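Long-range contact in RNA-binding protein RO60 (Deinococcus radiodurans, PDB 2NVO), which binds several small RNAs that accumulate during recovery from ultraviolet irradiation and contributes to the resistance of the bacterium to that irradiation: residues R46-S60 and R509-A522. Sequence-based numbering, arbitrary orientation.
Sequences RFLVLGVDGGTFYAS and RRDMLDVVGFDAAA
F57 and V515 sit side by side on neighbouring parallel strands, 56-59 and 512-517. F57 N donates to D514 O at 2.6 Å, and F57 O accepts from V516 N at 2.8 Å. D514 N to G55 O and A59 N to V516 O extend this ladder at its two ends. T56 CG2 meets V516 CG2 at 3.6 Å on the other face of the sheet and also lies over one face of the Y58 ring. The Y58 hydroxyl is hydrogen-bonded to E501.

The F57 side chain can be followed outward. CB lies 4.0 Å from D514 O. CG is anti to the backbone N (chi1 -177°), which carries the ring along the strand toward 519-522. V515 CG1 lies at the ring edge, by CD2. A59 N lies over one ring face, offset toward the rim. CE2 is 3.9 Å from A522 CA, and CZ comes near A521 CB. D519 OD1 stands at the ring edge, near its plane, with the carboxylate turned 70° from the ring.

R46 reaches across from the last turns of helix 40-50. Its chain runs extended through chi2, then bends at chi3 (-71°), bringing NH2 to R510 O. This bond is 3.0 Å long and lies in the guanidinium plane; NH2 also binds V534 O. NH1 donates to a water that in turn donates to R509 O and M512 O.

Strand 56-59 comes from the TROVE part of the sequence but forms one edge strand of the VWFA-like sheet. The contact therefore joins the N-terminal part of the chain to the domain that closes the ring. Main-chain bonds set the strand register. The nearby R510 guanidinium probably adds to the cost of burying the R46 charge, which the carbonyls and the water would offset.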
loop_
_atom_site.group_PDB
_atom_site.type_symbol
_atom_site.label_atom_id
_atom_site.label_comp_id
_atom_site.label_asym_id
_atom_site.label_seq_id
_atom_site.Cartn_x
_atom_site.Cartn_y
_atom_site.Cartn_z
ATOM N N ARG A 46 -15.395 3.918 -6.095
ATOM C CA ARG A 46 -15.057 2.561 -5.678
ATOM C C ARG A 46 -14.037 1.938 -6.619
ATOM O O ARG A 46 -13.097 1.293 -6.188
ATOM C CB ARG A 46 -16.291 1.670 -5.578
ATOM C CG ARG A 46 -15.961 0.276 -5.038
ATOM C CD ARG A 46 -17.215 -0.488 -4.628
ATOM N NE ARG A 46 -17.802 0.075 -3.418
ATOM C CZ ARG A 46 -18.747 -0.515 -2.692
ATOM N NH1 ARG A 46 -19.223 -1.698 -3.059
ATOM N NH2 ARG A 46 -19.215 0.081 -1.596
ATOM N N PHE A 47 -14.237 2.133 -7.916
ATOM C CA PHE A 47 -13.299 1.624 -8.898
ATOM C C PHE A 47 -11.920 2.268 -8.730
ATOM O O PHE A 47 -10.886 1.610 -8.871
ATOM C CB PHE A 47 -13.838 1.855 -10.310
ATOM C CG PHE A 47 -12.847 1.553 -11.387
ATOM C CD1 PHE A 47 -12.768 0.280 -11.936
ATOM C CD2 PHE A 47 -11.994 2.538 -11.853
ATOM C CE1 PHE A 47 -11.836 -0.004 -12.933
ATOM C CE2 PHE A 47 -11.066 2.256 -12.845
ATOM C CZ PHE A 47 -10.997 0.989 -13.384
ATOM N N LEU A 48 -11.906 3.560 -8.438
ATOM C CA LEU A 48 -10.654 4.290 -8.241
ATOM C C LEU A 48 -9.859 3.827 -7.023
ATOM O O LEU A 48 -8.635 3.808 -7.049
ATOM C CB LEU A 48 -10.931 5.784 -8.124
ATOM C CG LEU A 48 -11.382 6.448 -9.420
ATOM C CD1 LEU A 48 -11.877 7.860 -9.148
ATOM C CD2 LEU A 48 -10.219 6.459 -10.409
ATOM N N VAL A 49 -10.551 3.454 -5.955
ATOM C CA VAL A 49 -9.869 3.008 -4.742
ATOM C C VAL A 49 -9.469 1.542 -4.797
ATOM O O VAL A 49 -8.336 1.191 -4.490
ATOM C CB VAL A 49 -10.737 3.224 -3.479
ATOM C CG1 VAL A 49 -10.110 2.521 -2.263
ATOM C CG2 VAL A 49 -10.926 4.697 -3.217
ATOM N N LEU A 50 -10.411 0.684 -5.166
ATOM C CA LEU A 50 -10.171 -0.753 -5.151
ATOM C C LEU A 50 -9.453 -1.225 -6.404
ATOM O O LEU A 50 -8.716 -2.194 -6.361
ATOM C CB LEU A 50 -11.487 -1.517 -5.006
ATOM C CG LEU A 50 -12.281 -1.205 -3.739
ATOM C CD1 LEU A 50 -13.522 -2.085 -3.651
ATOM C CD2 LEU A 50 -11.401 -1.378 -2.526
ATOM N N GLY A 51 -9.679 -0.541 -7.521
ATOM C CA GLY A 51 -9.076 -0.932 -8.780
ATOM C C GLY A 51 -9.918 -2.009 -9.423
ATOM O O GLY A 51 -9.463 -2.728 -10.307
ATOM N N VAL A 52 -11.152 -2.119 -8.950
ATOM C CA VAL A 52 -12.115 -3.055 -9.492
ATOM C C VAL A 52 -13.501 -2.424 -9.376
ATOM O O VAL A 52 -13.749 -1.579 -8.507
ATOM C CB VAL A 52 -12.085 -4.384 -8.721
ATOM C CG1 VAL A 52 -13.067 -4.332 -7.561
ATOM C CG2 VAL A 52 -12.416 -5.542 -9.641
ATOM N N ASP A 53 -14.404 -2.840 -10.259
ATOM C CA ASP A 53 -15.752 -2.287 -10.318
ATOM C C ASP A 53 -16.740 -3.167 -9.529
ATOM O O ASP A 53 -17.811 -3.529 -10.021
ATOM C CB ASP A 53 -16.166 -2.156 -11.788
ATOM C CG ASP A 53 -17.518 -1.504 -11.968
ATOM O OD1 ASP A 53 -18.042 -0.906 -11.002
ATOM O OD2 ASP A 53 -18.055 -1.596 -13.092
ATOM N N GLY A 54 -16.361 -3.525 -8.307
ATOM C CA GLY A 54 -17.188 -4.361 -7.451
ATOM C C GLY A 54 -16.765 -4.154 -6.014
ATOM O O GLY A 54 -15.967 -3.264 -5.746
ATOM N N GLY A 55 -17.280 -4.963 -5.090
ATOM C CA GLY A 55 -16.928 -4.806 -3.687
ATOM C C GLY A 55 -15.785 -5.711 -3.253
ATOM O O GLY A 55 -15.877 -6.378 -2.222
ATOM N N THR A 56 -14.704 -5.742 -4.025
ATOM C CA THR A 56 -13.604 -6.660 -3.732
ATOM C C THR A 56 -12.278 -5.923 -3.748
ATOM O O THR A 56 -11.962 -5.256 -4.711
ATOM C CB THR A 56 -13.498 -7.778 -4.779
ATOM O OG1 THR A 56 -14.749 -8.461 -4.894
ATOM C CG2 THR A 56 -12.415 -8.787 -4.374
ATOM N N PHE A 57 -11.513 -6.025 -2.670
ATOM C CA PHE A 57 -10.146 -5.518 -2.677
ATOM C C PHE A 57 -9.160 -6.680 -2.808
ATOM O O PHE A 57 -9.065 -7.527 -1.924
ATOM C CB PHE A 57 -9.844 -4.709 -1.414
ATOM C CG PHE A 57 -8.466 -4.098 -1.403
ATOM C CD1 PHE A 57 -8.084 -3.208 -2.397
ATOM C CD2 PHE A 57 -7.570 -4.400 -0.408
ATOM C CE1 PHE A 57 -6.813 -2.640 -2.402
ATOM C CE2 PHE A 57 -6.298 -3.832 -0.394
ATOM C CZ PHE A 57 -5.920 -2.958 -1.407
ATOM N N TYR A 58 -8.438 -6.719 -3.919
ATOM C CA TYR A 58 -7.377 -7.697 -4.095
ATOM C C TYR A 58 -6.123 -7.111 -3.490
ATOM O O TYR A 58 -5.501 -6.215 -4.060
ATOM C CB TYR A 58 -7.178 -8.034 -5.569
ATOM C CG TYR A 58 -8.317 -8.846 -6.141
ATOM C CD1 TYR A 58 -8.404 -10.213 -5.915
ATOM C CD2 TYR A 58 -9.319 -8.240 -6.893
ATOM C CE1 TYR A 58 -9.446 -10.961 -6.434
ATOM C CE2 TYR A 58 -10.362 -8.976 -7.408
ATOM C CZ TYR A 58 -10.418 -10.331 -7.180
ATOM O OH TYR A 58 -11.459 -11.058 -7.703
ATOM N N ALA A 59 -5.782 -7.608 -2.308
ATOM C CA ALA A 59 -4.808 -6.961 -1.445
ATOM C C ALA A 59 -3.585 -7.737 -1.734
ATOM O O ALA A 59 -3.327 -8.765 -1.106
ATOM C CB ALA A 59 -5.202 -7.108 0.013
ATOM N N SER A 60 -2.820 -7.256 -2.699
ATOM C CA SER A 60 -2.170 -8.221 -3.535
ATOM C C SER A 60 -0.671 -8.266 -3.713
ATOM O O SER A 60 0.119 -7.565 -3.075
ATOM C CB SER A 60 -2.865 -8.282 -4.886
ATOM O OG SER A 60 -3.912 -9.230 -4.840
ATOM N N ARG A 509 -24.759 -4.380 -4.271
ATOM C CA ARG A 509 -24.931 -3.649 -3.019
ATOM C C ARG A 509 -23.724 -2.772 -2.734
ATOM O O ARG A 509 -22.712 -2.877 -3.408
ATOM C CB ARG A 509 -25.186 -4.608 -1.864
ATOM C CG ARG A 509 -26.419 -5.477 -2.075
ATOM C CD ARG A 509 -26.510 -6.571 -1.038
ATOM N NE ARG A 509 -26.700 -6.034 0.303
ATOM C CZ ARG A 509 -27.808 -6.170 1.019
ATOM N NH1 ARG A 509 -28.848 -6.838 0.526
ATOM N NH2 ARG A 509 -27.872 -5.636 2.234
ATOM N N ARG A 510 -23.846 -1.893 -1.749
ATOM C CA ARG A 510 -22.738 -1.025 -1.375
ATOM C C ARG A 510 -22.248 -1.324 0.029
ATOM O O ARG A 510 -21.219 -0.793 0.441
ATOM C CB ARG A 510 -23.142 0.445 -1.458
ATOM C CG ARG A 510 -23.332 0.946 -2.870
ATOM C CD ARG A 510 -23.274 2.468 -2.941
ATOM N NE ARG A 510 -21.961 2.986 -2.560
ATOM C CZ ARG A 510 -21.741 3.793 -1.524
ATOM N NH1 ARG A 510 -22.749 4.200 -0.760
ATOM N NH2 ARG A 510 -20.507 4.203 -1.257
ATOM N N ASP A 511 -22.984 -2.169 0.756
ATOM C CA ASP A 511 -22.704 -2.397 2.170
ATOM C C ASP A 511 -21.764 -3.587 2.421
ATOM O O ASP A 511 -21.660 -4.052 3.541
ATOM C CB ASP A 511 -24.013 -2.550 2.978
ATOM C CG ASP A 511 -24.938 -3.653 2.428
ATOM O OD1 ASP A 511 -24.576 -4.339 1.448
ATOM O OD2 ASP A 511 -26.043 -3.841 2.982
ATOM N N MET A 512 -21.080 -4.057 1.382
ATOM C CA MET A 512 -20.266 -5.266 1.499
ATOM C C MET A 512 -18.914 -5.116 0.820
ATOM O O MET A 512 -18.811 -4.544 -0.264
ATOM C CB MET A 512 -20.988 -6.464 0.868
ATOM C CG MET A 512 -22.359 -6.705 1.443
ATOM S SD MET A 512 -23.239 -8.058 0.633
ATOM C CE MET A 512 -22.620 -9.483 1.525
ATOM N N LEU A 513 -17.887 -5.676 1.448
ATOM C CA LEU A 513 -16.534 -5.634 0.891
ATOM C C LEU A 513 -15.850 -6.974 1.131
ATOM O O LEU A 513 -15.862 -7.471 2.252
ATOM C CB LEU A 513 -15.714 -4.544 1.584
ATOM C CG LEU A 513 -14.247 -4.473 1.138
ATOM C CD1 LEU A 513 -14.195 -3.968 -0.274
ATOM C CD2 LEU A 513 -13.420 -3.570 2.072
ATOM N N ASP A 514 -15.264 -7.544 0.085
ATOM C CA ASP A 514 -14.424 -8.735 0.205
ATOM C C ASP A 514 -12.973 -8.288 0.064
ATOM O O ASP A 514 -12.624 -7.571 -0.881
ATOM C CB ASP A 514 -14.728 -9.733 -0.921
ATOM C CG ASP A 514 -16.058 -10.440 -0.751
ATOM O OD1 ASP A 514 -16.658 -10.374 0.345
ATOM O OD2 ASP A 514 -16.502 -11.088 -1.716
ATOM N N VAL A 515 -12.135 -8.707 1.002
ATOM C CA VAL A 515 -10.704 -8.466 0.931
ATOM C C VAL A 515 -10.058 -9.812 0.682
ATOM O O VAL A 515 -10.115 -10.713 1.530
ATOM C CB VAL A 515 -10.165 -7.913 2.243
ATOM C CG1 VAL A 515 -8.629 -7.709 2.166
ATOM C CG2 VAL A 515 -10.905 -6.608 2.619
ATOM N N VAL A 516 -9.451 -9.943 -0.487
ATOM C CA VAL A 516 -8.869 -11.207 -0.911
ATOM C C VAL A 516 -7.360 -11.113 -0.702
ATOM O O VAL A 516 -6.677 -10.347 -1.373
ATOM C CB VAL A 516 -9.178 -11.473 -2.398
ATOM C CG1 VAL A 516 -8.644 -12.852 -2.826
ATOM C CG2 VAL A 516 -10.677 -11.391 -2.640
ATOM N N GLY A 517 -6.849 -11.892 0.236
ATOM C CA GLY A 517 -5.470 -11.763 0.667
ATOM C C GLY A 517 -5.331 -10.632 1.664
ATOM O O GLY A 517 -6.314 -10.159 2.253
ATOM N N PHE A 518 -4.097 -10.208 1.886
ATOM C CA PHE A 518 -3.839 -9.093 2.769
ATOM C C PHE A 518 -2.543 -8.452 2.348
ATOM O O PHE A 518 -1.709 -9.088 1.709
ATOM C CB PHE A 518 -3.745 -9.539 4.233
ATOM C CG PHE A 518 -4.392 -8.583 5.205
ATOM C CD1 PHE A 518 -5.739 -8.305 5.120
ATOM C CD2 PHE A 518 -3.659 -7.987 6.228
ATOM C CE1 PHE A 518 -6.355 -7.428 6.018
ATOM C CE2 PHE A 518 -4.275 -7.116 7.147
ATOM C CZ PHE A 518 -5.623 -6.842 7.037
ATOM N N ASP A 519 -2.398 -7.186 2.704
ATOM C CA ASP A 519 -1.155 -6.456 2.524
ATOM C C ASP A 519 -1.236 -5.193 3.362
ATOM O O ASP A 519 -2.216 -4.977 4.087
ATOM C CB ASP A 519 -0.867 -6.145 1.040
ATOM C CG ASP A 519 -1.945 -5.286 0.375
ATOM O OD1 ASP A 519 -2.714 -4.605 1.074
ATOM O OD2 ASP A 519 -2.022 -5.290 -0.879
ATOM N N ALA A 520 -0.209 -4.366 3.250
ATOM C CA ALA A 520 -0.083 -3.172 4.055
ATOM C C ALA A 520 -1.199 -2.155 3.820
ATOM O O ALA A 520 -1.528 -1.390 4.710
ATOM C CB ALA A 520 1.297 -2.533 3.830
ATOM N N ALA A 521 -1.786 -2.156 2.627
ATOM C CA ALA A 521 -2.853 -1.213 2.308
ATOM C C ALA A 521 -4.241 -1.651 2.805
ATOM O O ALA A 521 -5.178 -0.849 2.848
ATOM C CB ALA A 521 -2.891 -0.957 0.807
ATOM N N ALA A 522 -4.376 -2.923 3.167
ATOM C CA ALA A 522 -5.696 -3.469 3.449
ATOM C C ALA A 522 -6.388 -2.799 4.641
ATOM O O ALA A 522 -7.562 -2.486 4.547
ATOM C CB ALA A 522 -5.638 -4.990 3.629
HETATM O O HOH W 1 -20.774 -3.839 -1.836
HETATM O O HOH W 2 -15.129 -10.955 -4.067
HETATM O O HOH W 3 0.033 -9.239 -0.456
#